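Local coordinates for protein CDA peptide synthetase I (Streptomyces coelicolor, PDB 5DU9) that belongs to the condensation-domain family and forms part of a nonribosomal peptide synthetase, at residues A[117-120]-A[121-124]; A[173-176]-A[177-180]; A[246-250]-A[251-255]; A[334-337]-A[338-341]. The protein carries 1 engineered substitution. All coordinates share one frame; numbering follows the deposited sequence.

Contact 1 of 4, residues A[117-120]-A[121-124]; sequences EAQR and WMDR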
loop_
_atom_site.group_PDB
_atom_site.type_symbol
_atom_site.label_atom_id
_atom_site.label_comp_id
_atom_site.label_asym_id
_atom_site.label_seq_id
_atom_site.Cartn_x
_atom_site.Cartn_y
_atom_site.Cartn_z
ATOM N N GLU A 117 -15.318 14.306 -10.517
ATOM C CA GLU A 117 -15.577 15.140 -9.348
ATOM C C GLU A 117 -15.223 14.412 -8.058
ATOM O O GLU A 117 -14.721 15.021 -7.110
ATOM C CB GLU A 117 -17.043 15.573 -9.309
ATOM C CG GLU A 117 -17.355 16.741 -10.209
ATOM C CD GLU A 117 -16.568 17.985 -9.843
ATOM O OE1 GLU A 117 -16.705 18.458 -8.695
ATOM O OE2 GLU A 117 -15.803 18.478 -10.697
ATOM N N ALA A 118 -15.495 13.113 -8.021
ATOM C CA ALA A 118 -15.164 12.304 -6.859
ATOM C C ALA A 118 -13.653 12.254 -6.658
ATOM O O ALA A 118 -13.164 12.374 -5.536
ATOM C CB ALA A 118 -15.728 10.903 -7.011
ATOM N N GLN A 119 -12.915 12.085 -7.753
ATOM C CA GLN A 119 -11.459 12.029 -7.688
ATOM C C GLN A 119 -10.905 13.350 -7.176
ATOM O O GLN A 119 -10.000 13.373 -6.343
ATOM C CB GLN A 119 -10.864 11.704 -9.063
ATOM C CG GLN A 119 -9.335 11.600 -9.075
ATOM C CD GLN A 119 -8.816 10.396 -8.301
ATOM O OE1 GLN A 119 -9.228 9.262 -8.546
ATOM N NE2 GLN A 119 -7.909 10.640 -7.364
ATOM N N ARG A 120 -11.458 14.448 -7.680
ATOM C CA ARG A 120 -11.044 15.779 -7.259
ATOM C C ARG A 120 -11.295 15.969 -5.764
ATOM O O ARG A 120 -10.475 16.560 -5.062
ATOM C CB ARG A 120 -11.782 16.849 -8.067
ATOM C CG ARG A 120 -11.397 18.269 -7.698
ATOM C CD ARG A 120 -12.019 19.285 -8.642
ATOM N NE ARG A 120 -11.828 20.650 -8.160
ATOM C CZ ARG A 120 -12.490 21.179 -7.135
ATOM N NH1 ARG A 120 -13.387 20.458 -6.476
ATOM N NH2 ARG A 120 -12.251 22.429 -6.765
ATOM N N TRP A 121 -12.422 15.457 -5.281
ATOM C CA TRP A 121 -12.758 15.559 -3.863
ATOM C C TRP A 121 -11.760 14.787 -3.009
ATOM O O TRP A 121 -11.297 15.277 -1.975
ATOM C CB TRP A 121 -14.175 15.038 -3.601
ATOM C CG TRP A 121 -14.727 15.467 -2.274
ATOM C CD1 TRP A 121 -15.585 16.502 -2.042
ATOM C CD2 TRP A 121 -14.454 14.879 -0.997
ATOM N NE1 TRP A 121 -15.864 16.594 -0.699
ATOM C CE2 TRP A 121 -15.179 15.613 -0.038
ATOM C CE3 TRP A 121 -13.663 13.807 -0.572
ATOM C CZ2 TRP A 121 -15.142 15.303 1.320
ATOM C CZ3 TRP A 121 -13.626 13.508 0.776
ATOM C CH2 TRP A 121 -14.361 14.252 1.705
ATOM N N MET A 122 -11.433 13.574 -3.446
ATOM C CA MET A 122 -10.505 12.727 -2.711
ATOM C C MET A 122 -9.101 13.332 -2.705
ATOM O O MET A 122 -8.404 13.285 -1.693
ATOM C CB MET A 122 -10.478 11.319 -3.312
ATOM C CG MET A 122 -11.780 10.551 -3.120
ATOM S SD MET A 122 -11.719 8.847 -3.712
ATOM C CE MET A 122 -11.693 9.089 -5.483
ATOM N N ASP A 123 -8.692 13.905 -3.831
ATOM C CA ASP A 123 -7.380 14.539 -3.928
ATOM C C ASP A 123 -7.265 15.720 -2.968
ATOM O O ASP A 123 -6.232 15.919 -2.331
ATOM C CB ASP A 123 -7.113 15.009 -5.357
ATOM C CG ASP A 123 -6.890 13.863 -6.321
ATOM O OD1 ASP A 123 -6.551 12.752 -5.863
ATOM O OD2 ASP A 123 -7.042 14.077 -7.540
ATOM N N ARG A 124 -8.329 16.505 -2.866
ATOM C CA ARG A 124 -8.333 17.653 -1.974
ATOM C C ARG A 124 -8.371 17.205 -0.511
ATOM O O ARG A 124 -7.775 17.838 0.355
ATOM C CB ARG A 124 -9.512 18.568 -2.300
ATOM C CG ARG A 124 -9.371 19.242 -3.656
ATOM C CD ARG A 124 -10.645 19.942 -4.091
ATOM N NE ARG A 124 -10.912 21.140 -3.301
ATOM C CZ ARG A 124 -10.412 22.345 -3.566
ATOM N NH1 ARG A 124 -9.602 22.529 -4.602
ATOM N NH2 ARG A 124 -10.717 23.374 -2.787
#

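Contact 2 of 4, residues A[173-176]-A[177-180]; sequences LAEV and YRAL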
loop_
_atom_site.group_PDB
_atom_site.type_symbol
_atom_site.label_atom_id
_atom_site.label_comp_id
_atom_site.label_asym_id
_atom_site.label_seq_id
_atom_site.Cartn_x
_atom_site.Cartn_y
_atom_site.Cartn_z
ATOM N N LEU A 173 -16.615 -3.429 7.668
ATOM C CA LEU A 173 -17.655 -2.449 7.375
ATOM C C LEU A 173 -18.831 -3.108 6.671
ATOM O O LEU A 173 -19.989 -2.903 7.044
ATOM C CB LEU A 173 -17.101 -1.319 6.507
ATOM C CG LEU A 173 -18.104 -0.232 6.112
ATOM C CD1 LEU A 173 -18.505 0.588 7.324
ATOM C CD2 LEU A 173 -17.530 0.662 5.025
ATOM N N ALA A 174 -18.529 -3.898 5.647
ATOM C CA ALA A 174 -19.566 -4.584 4.884
ATOM C C ALA A 174 -20.320 -5.577 5.760
ATOM O O ALA A 174 -21.542 -5.676 5.684
ATOM C CB ALA A 174 -18.959 -5.288 3.687
ATOM N N GLU A 175 -19.587 -6.304 6.597
ATOM C CA GLU A 175 -20.187 -7.286 7.493
ATOM C C GLU A 175 -21.222 -6.642 8.409
ATOM O O GLU A 175 -22.323 -7.167 8.581
ATOM C CB GLU A 175 -19.105 -7.970 8.330
ATOM C CG GLU A 175 -19.618 -9.109 9.195
ATOM C CD GLU A 175 -18.510 -9.790 9.969
ATOM O OE1 GLU A 175 -17.657 -9.077 10.537
ATOM O OE2 GLU A 175 -18.488 -11.039 10.004
ATOM N N VAL A 176 -20.865 -5.504 8.996
ATOM C CA VAL A 176 -21.777 -4.785 9.882
ATOM C C VAL A 176 -22.973 -4.246 9.099
ATOM O O VAL A 176 -24.109 -4.328 9.559
ATOM C CB VAL A 176 -21.061 -3.624 10.607
ATOM C CG1 VAL A 176 -22.033 -2.840 11.482
ATOM C CG2 VAL A 176 -19.913 -4.158 11.457
ATOM N N TYR A 177 -22.710 -3.700 7.914
ATOM C CA TYR A 177 -23.769 -3.147 7.069
ATOM C C TYR A 177 -24.810 -4.204 6.706
ATOM O O TYR A 177 -26.017 -3.938 6.738
ATOM C CB TYR A 177 -23.175 -2.544 5.792
ATOM C CG TYR A 177 -24.211 -1.968 4.848
ATOM C CD1 TYR A 177 -24.742 -0.701 5.058
ATOM C CD2 TYR A 177 -24.655 -2.690 3.748
ATOM C CE1 TYR A 177 -25.689 -0.167 4.197
ATOM C CE2 TYR A 177 -25.602 -2.164 2.880
ATOM C CZ TYR A 177 -26.115 -0.903 3.112
ATOM O OH TYR A 177 -27.055 -0.373 2.256
ATOM N N ARG A 178 -24.348 -5.400 6.358
ATOM C CA ARG A 178 -25.262 -6.480 5.991
ATOM C C ARG A 178 -26.170 -6.842 7.161
ATOM O O ARG A 178 -27.365 -7.072 6.981
ATOM C CB ARG A 178 -24.493 -7.720 5.526
ATOM C CG ARG A 178 -23.791 -7.557 4.183
ATOM C CD ARG A 178 -23.334 -8.897 3.622
ATOM N NE ARG A 178 -22.572 -9.688 4.588
ATOM C CZ ARG A 178 -21.252 -9.628 4.750
ATOM N NH1 ARG A 178 -20.513 -8.801 4.017
ATOM N NH2 ARG A 178 -20.665 -10.400 5.654
ATOM N N ALA A 179 -25.597 -6.880 8.359
ATOM C CA ALA A 179 -26.349 -7.223 9.560
ATOM C C ALA A 179 -27.415 -6.173 9.863
ATOM O O ALA A 179 -28.561 -6.512 10.158
ATOM C CB ALA A 179 -25.408 -7.380 10.748
ATOM N N LEU A 180 -27.034 -4.901 9.796
ATOM C CA LEU A 180 -27.977 -3.815 10.045
ATOM C C LEU A 180 -29.089 -3.827 8.999
ATOM O O LEU A 180 -30.236 -3.489 9.294
ATOM C CB LEU A 180 -27.261 -2.460 10.045
ATOM C CG LEU A 180 -26.241 -2.205 11.162
ATOM C CD1 LEU A 180 -25.636 -0.813 11.032
ATOM C CD2 LEU A 180 -26.866 -2.379 12.540
#

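Contact 3 of 4, residues A[246-250]-A[251-255]; sequences LGLPP and ERTEV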
loop_
_atom_site.group_PDB
_atom_site.type_symbol
_atom_site.label_atom_id
_atom_site.label_comp_id
_atom_site.label_asym_id
_atom_site.label_seq_id
_atom_site.Cartn_x
_atom_site.Cartn_y
_atom_site.Cartn_z
ATOM N N LEU A 246 -3.878 3.430 -14.735
ATOM C CA LEU A 246 -4.176 2.807 -16.018
ATOM C C LEU A 246 -4.906 1.497 -15.785
ATOM O O LEU A 246 -4.392 0.612 -15.112
ATOM C CB LEU A 246 -2.893 2.566 -16.816
ATOM C CG LEU A 246 -3.014 1.782 -18.124
ATOM C CD1 LEU A 246 -3.944 2.488 -19.096
ATOM C CD2 LEU A 246 -1.647 1.575 -18.748
ATOM N N GLY A 247 -6.112 1.391 -16.330
ATOM C CA GLY A 247 -6.881 0.163 -16.247
ATOM C C GLY A 247 -6.538 -0.785 -17.377
ATOM O O GLY A 247 -6.548 -0.393 -18.550
ATOM N N LEU A 248 -6.231 -2.029 -17.015
ATOM C CA LEU A 248 -5.898 -3.078 -17.973
ATOM C C LEU A 248 -6.929 -4.195 -17.882
ATOM O O LEU A 248 -7.037 -4.849 -16.847
ATOM C CB LEU A 248 -4.504 -3.642 -17.707
ATOM C CG LEU A 248 -3.342 -2.649 -17.714
ATOM C CD1 LEU A 248 -2.054 -3.373 -17.360
ATOM C CD2 LEU A 248 -3.220 -1.959 -19.064
ATOM N N PRO A 249 -7.693 -4.423 -18.960
ATOM C CA PRO A 249 -8.674 -5.507 -18.894
ATOM C C PRO A 249 -8.009 -6.878 -18.991
ATOM O O PRO A 249 -6.834 -6.955 -19.341
ATOM C CB PRO A 249 -9.567 -5.241 -20.101
ATOM C CG PRO A 249 -8.673 -4.572 -21.075
ATOM C CD PRO A 249 -7.738 -3.723 -20.257
ATOM N N PRO A 250 -8.750 -7.948 -18.675
ATOM C CA PRO A 250 -8.205 -9.312 -18.732
ATOM C C PRO A 250 -7.551 -9.669 -20.072
ATOM O O PRO A 250 -6.583 -10.429 -20.086
ATOM C CB PRO A 250 -9.438 -10.184 -18.477
ATOM C CG PRO A 250 -10.315 -9.332 -17.631
ATOM C CD PRO A 250 -10.119 -7.927 -18.130
ATOM N N GLU A 251 -8.061 -9.127 -21.174
ATOM C CA GLU A 251 -7.478 -9.389 -22.487
ATOM C C GLU A 251 -6.001 -8.990 -22.525
ATOM O O GLU A 251 -5.211 -9.582 -23.266
ATOM C CB GLU A 251 -8.257 -8.645 -23.578
ATOM C CG GLU A 251 -7.747 -8.880 -25.000
ATOM C CD GLU A 251 -7.903 -10.322 -25.461
ATOM O OE1 GLU A 251 -8.720 -11.057 -24.870
ATOM O OE2 GLU A 251 -7.205 -10.718 -26.418
ATOM N N ARG A 252 -5.632 -7.993 -21.723
ATOM C CA ARG A 252 -4.250 -7.520 -21.669
ATOM C C ARG A 252 -3.441 -8.192 -20.555
ATOM O O ARG A 252 -2.230 -8.354 -20.692
ATOM C CB ARG A 252 -4.207 -5.999 -21.482
ATOM C CG ARG A 252 -4.705 -5.196 -22.690
ATOM C CD ARG A 252 -4.304 -3.724 -22.604
ATOM N NE ARG A 252 -2.871 -3.522 -22.814
ATOM C CZ ARG A 252 -2.249 -2.352 -22.690
ATOM N NH1 ARG A 252 -2.929 -1.262 -22.355
ATOM N NH2 ARG A 252 -0.943 -2.269 -22.902
ATOM N N THR A 253 -4.103 -8.594 -19.468
ATOM C CA THR A 253 -3.400 -9.042 -18.260
ATOM C C THR A 253 -3.294 -10.562 -18.112
ATOM O O THR A 253 -2.448 -11.053 -17.365
ATOM C CB THR A 253 -4.074 -8.482 -16.979
ATOM O OG1 THR A 253 -5.402 -9.001 -16.846
ATOM C CG2 THR A 253 -4.139 -6.963 -17.026
ATOM N N GLU A 254 -4.144 -11.307 -18.811
ATOM C CA GLU A 254 -4.113 -12.767 -18.722
ATOM C C GLU A 254 -2.736 -13.344 -19.041
ATOM O O GLU A 254 -2.350 -14.377 -18.493
ATOM C CB GLU A 254 -5.156 -13.378 -19.663
ATOM C CG GLU A 254 -6.567 -13.372 -19.095
ATOM C CD GLU A 254 -7.630 -13.698 -20.132
ATOM O OE1 GLU A 254 -7.280 -13.933 -21.312
ATOM O OE2 GLU A 254 -8.824 -13.716 -19.763
ATOM N N VAL A 255 -1.995 -12.675 -19.923
ATOM C CA VAL A 255 -0.676 -13.156 -20.321
ATOM C C VAL A 255 0.273 -13.261 -19.120
ATOM O O VAL A 255 1.167 -14.105 -19.108
ATOM C CB VAL A 255 -0.056 -12.249 -21.410
ATOM C CG1 VAL A 255 0.236 -10.859 -20.863
ATOM C CG2 VAL A 255 1.202 -12.882 -21.994
HETATM O O HOH W 1 -5.490 -0.662 -21.336
#

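Contact 4 of 4, residues A[334-337]-A[338-341]; sequences EAMS and GLLA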
loop_
_atom_site.group_PDB
_atom_site.type_symbol
_atom_site.label_atom_id
_atom_site.label_comp_id
_atom_site.label_asym_id
_atom_site.label_seq_id
_atom_site.Cartn_x
_atom_site.Cartn_y
_atom_site.Cartn_z
ATOM N N GLU A 334 15.379 -15.904 -6.400
ATOM C CA GLU A 334 16.530 -16.137 -5.528
ATOM C C GLU A 334 16.719 -14.979 -4.553
ATOM O O GLU A 334 16.949 -15.186 -3.359
ATOM C CB GLU A 334 17.799 -16.341 -6.354
ATOM C CG GLU A 334 19.053 -16.542 -5.517
ATOM C CD GLU A 334 20.257 -16.955 -6.345
ATOM O OE1 GLU A 334 21.386 -16.923 -5.812
ATOM O OE2 GLU A 334 20.077 -17.313 -7.529
ATOM N N ALA A 335 16.612 -13.756 -5.063
ATOM C CA ALA A 335 16.776 -12.575 -4.229
ATOM C C ALA A 335 15.641 -12.451 -3.216
ATOM O O ALA A 335 15.873 -12.085 -2.066
ATOM C CB ALA A 335 16.854 -11.327 -5.094
ATOM N N MET A 336 14.416 -12.745 -3.647
ATOM C CA MET A 336 13.260 -12.659 -2.756
ATOM C C MET A 336 13.348 -13.690 -1.634
ATOM O O MET A 336 12.914 -13.434 -0.512
ATOM C CB MET A 336 11.960 -12.847 -3.535
ATOM C CG MET A 336 11.507 -11.606 -4.278
ATOM S SD MET A 336 11.011 -10.263 -3.176
ATOM C CE MET A 336 9.516 -10.925 -2.452
ATOM N N SER A 337 13.908 -14.856 -1.926
ATOM C CA SER A 337 14.075 -15.869 -0.885
ATOM C C SER A 337 14.887 -15.300 0.275
ATOM O O SER A 337 14.540 -15.494 1.442
ATOM C CB SER A 337 14.742 -17.122 -1.447
ATOM O OG SER A 337 13.877 -17.784 -2.354
ATOM N N GLY A 338 15.952 -14.574 -0.049
ATOM C CA GLY A 338 16.795 -13.973 0.967
ATOM C C GLY A 338 16.107 -12.822 1.676
ATOM O O GLY A 338 16.231 -12.656 2.885
ATOM N N LEU A 339 15.382 -12.014 0.912
ATOM C CA LEU A 339 14.631 -10.903 1.479
ATOM C C LEU A 339 13.610 -11.412 2.495
ATOM O O LEU A 339 13.515 -10.897 3.612
ATOM C CB LEU A 339 13.940 -10.107 0.368
ATOM C CG LEU A 339 13.172 -8.847 0.775
ATOM C CD1 LEU A 339 13.209 -7.837 -0.368
ATOM C CD2 LEU A 339 11.730 -9.171 1.139
ATOM N N LEU A 340 12.860 -12.436 2.110
ATOM C CA LEU A 340 11.818 -12.972 2.980
ATOM C C LEU A 340 12.404 -13.616 4.230
ATOM O O LEU A 340 11.814 -13.543 5.307
ATOM C CB LEU A 340 10.964 -13.988 2.222
ATOM C CG LEU A 340 10.088 -13.397 1.115
ATOM C CD1 LEU A 340 9.434 -14.520 0.327
ATOM C CD2 LEU A 340 9.037 -12.455 1.676
ATOM N N ALA A 341 13.570 -14.235 4.084
ATOM C CA ALA A 341 14.221 -14.926 5.193
ATOM C C ALA A 341 14.755 -13.953 6.246
ATOM O O ALA A 341 15.034 -14.353 7.380
ATOM C CB ALA A 341 15.349 -15.805 4.672
#

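Contact 1 of 4, residues A[117-120]-A[121-124]
Gln-119 and Asp-123, one helical turn apart on helix 114-126, meet through their side chains: NE2 of Gln-119 donates to OD1 of Asp-123 over 2.9 Å, with an N-H...O angle of 143°. The acceptor lies almost in the plane of the Gln-119 amide, whereas OD1 is approached from above its carboxylate plane, and the two planes stand 44° apart. A bend at chi2 of Gln-119 carries the amide forward, toward the following turn and Asp-123. Its other end, OE1, takes a hydrogen bond from Arg-383, so both halves of the amide are engaged and its rotation is fixed. CE of Met-122 comes to 3.9 Å from OE1 of Gln-119, the two side chains crossing at about a right angle.

On another face of the helix, Arg-120 and Arg-124 run side by side in the same direction. Their guanidinium planes are 8° apart with centres at 4.3 Å, an offset stack in which NH2 of Arg-120 sits 3.4 Å from NH1 of Arg-124. Beneath these side chains four successive i to i+4 backbone bonds hold the spacing, among them Asp-123 N to Gln-119 O at 2.9 Å. Farther out, helix 114-126 is the crossover of a beta-alpha-beta unit between strands 103-107 and 138-146; Trp-121 meets Phe-143 edge-to-face, and Met-122 reaches Leu-151. Chemically, the amide-carboxylate pair ties one turn to the next and onward to Arg-383, while the stacked arginines gather like charge, whose cost is probably eased by solvent at this exposed edge.

Contact 2 of 4, residues A[173-176]-A[177-180]
Two turns of the alpha-helix 163-182 make up this contact, in which Arg-178 folds back over the turn that carries Ala-174 and Glu-175. The evidence for regular helix is a run of i to i+4 bonds: Arg-178 N reaches Ala-174 O at 2.9 Å, and Leu-180 N reaches Val-176 O at 3.0 Å with an N-H...O angle of 167°. The bond from Ala-179 N to Glu-175 O is longer, at 3.3 Å.

With chi1 at -70°, CG of Arg-178 sits beside its own backbone N, 3.3 Å from Ala-174 O, and a bend at chi3 (-51°) turns the guanidinium back along the helix. One face then lies over the backbone of Glu-175, whose CA is 3.4 Å above the plane. The charged ends do not pair: Glu-175 OE1 forms a salt bridge with Arg-172, and Arg-178 NH1 donates to the backbone O of Asp-374. On the buried side Val-176 packs on Ala-52 and Leu-55 of helix 46-58, Leu-180 touches Val-48 of the same helix, and the Tyr-177 hydroxyl is hydrogen-bonded to Asp-45 N. Val-176 and Leu-180 lie alongside each other, pointing the same way, with CG1 of Val-176 4.2 Å from CD1 of Leu-180.

Contact 3 of 4, residues A[246-250]-A[251-255]
Pro-249 O receives two backbone N-H groups, from Arg-252 N at 2.9 Å and from Thr-253 N at 3.2 Å, at the start of helix 250-263. This is a strand-to-helix junction: strand 242-248 ends at Leu-248, and Pro-249 holds the N-cap position. The two donors approach differently, Thr-253 N in the carbonyl plane and Arg-252 N 44° above it. Pro-250 O continues the helix by accepting from Glu-254 N at 2.9 Å, with an N-H...O angle of 156°.

A water bridges the junction, donating to Gly-247 O and accepting from Arg-252 NH1 (2.8 Å) at the guanidinium edge, in plane. A bend at chi3 (71°) directs the arginine back along the strand, where CD2 of Leu-248 lies 3.4 Å from its NH1; NH2 has Glu-426 as a long, weak ion-pair partner.

Leu-248 also packs on Val-429 of helix 418-437 and on Val-407, and its backbone pairs with Leu-405 of strand 404-411. Thr-253 joins this turn to its surroundings: its OG1 is hydrogen-bonded to Pro-401 O, while its methyl presses on the strand end, CG2 coming unusually close, 3.4 Å, to CB of Leu-248.

Contact 4 of 4, residues A[334-337]-A[338-341]
Met-336 O and Leu-340 N make a straight i to i+4 bond of 2.8 Å with an N-H...O angle of 167°, flanked by Leu-339 N to Ala-335 O at 3.0 Å and Ala-341 N to Ser-337 O at 3.1 Å, the last more bent at 144°. These bonds define the C-terminal turns of helix 325-341.

The side-chain contact centres on Met-336, whose chain is bent at both chi2 and chi3 (-68°). The two bends bring the thioether round to the following turn: SD lies 4.3 Å from CD1 of Leu-339, and the terminal CE is 4.4 Å from CG of Leu-340. Both are loose apolar contacts. Leu-340 also leans over the backbone, its CG 3.3 Å from Met-336 O, the same oxygen that its N-H grips. Ser-337 turns its hydroxyl back to the preceding turn, where OG is hydrogen-bonded to Ser-333 O. Gly-338 O accepts a bond from His-342 ND1.

One side of the helix rests on strand 311-318, with Ala-335 and Met-336 on Leu-315 and Leu-339 on Leu-313, while Met-336 and Leu-340 touch Arg-269 of helix 267-283.

Overall arrangement
From the N terminus the four contacts follow in series; each is local, none closes a long loop, and none nests within or crosses another. Contact 1 lies on the crossover helix beside the six-stranded sheet, and contact 2 comes later, on helix 163-182 against helix 46-58, their centres about 26 Å apart. Contact 3 marks where the edge strand 242-248 of the four-stranded sheet turns into helix 250-263; its nearest atoms are about 10 Å from contact 1. Contact 4, on helix 325-341 over strand 311-318, lies across the chain's centre from contact 1, with about 39 Å between centres. The side chain of Leu-339 is about 12 Å from the bound (2S)-2-amino-N-butyl-propanamide.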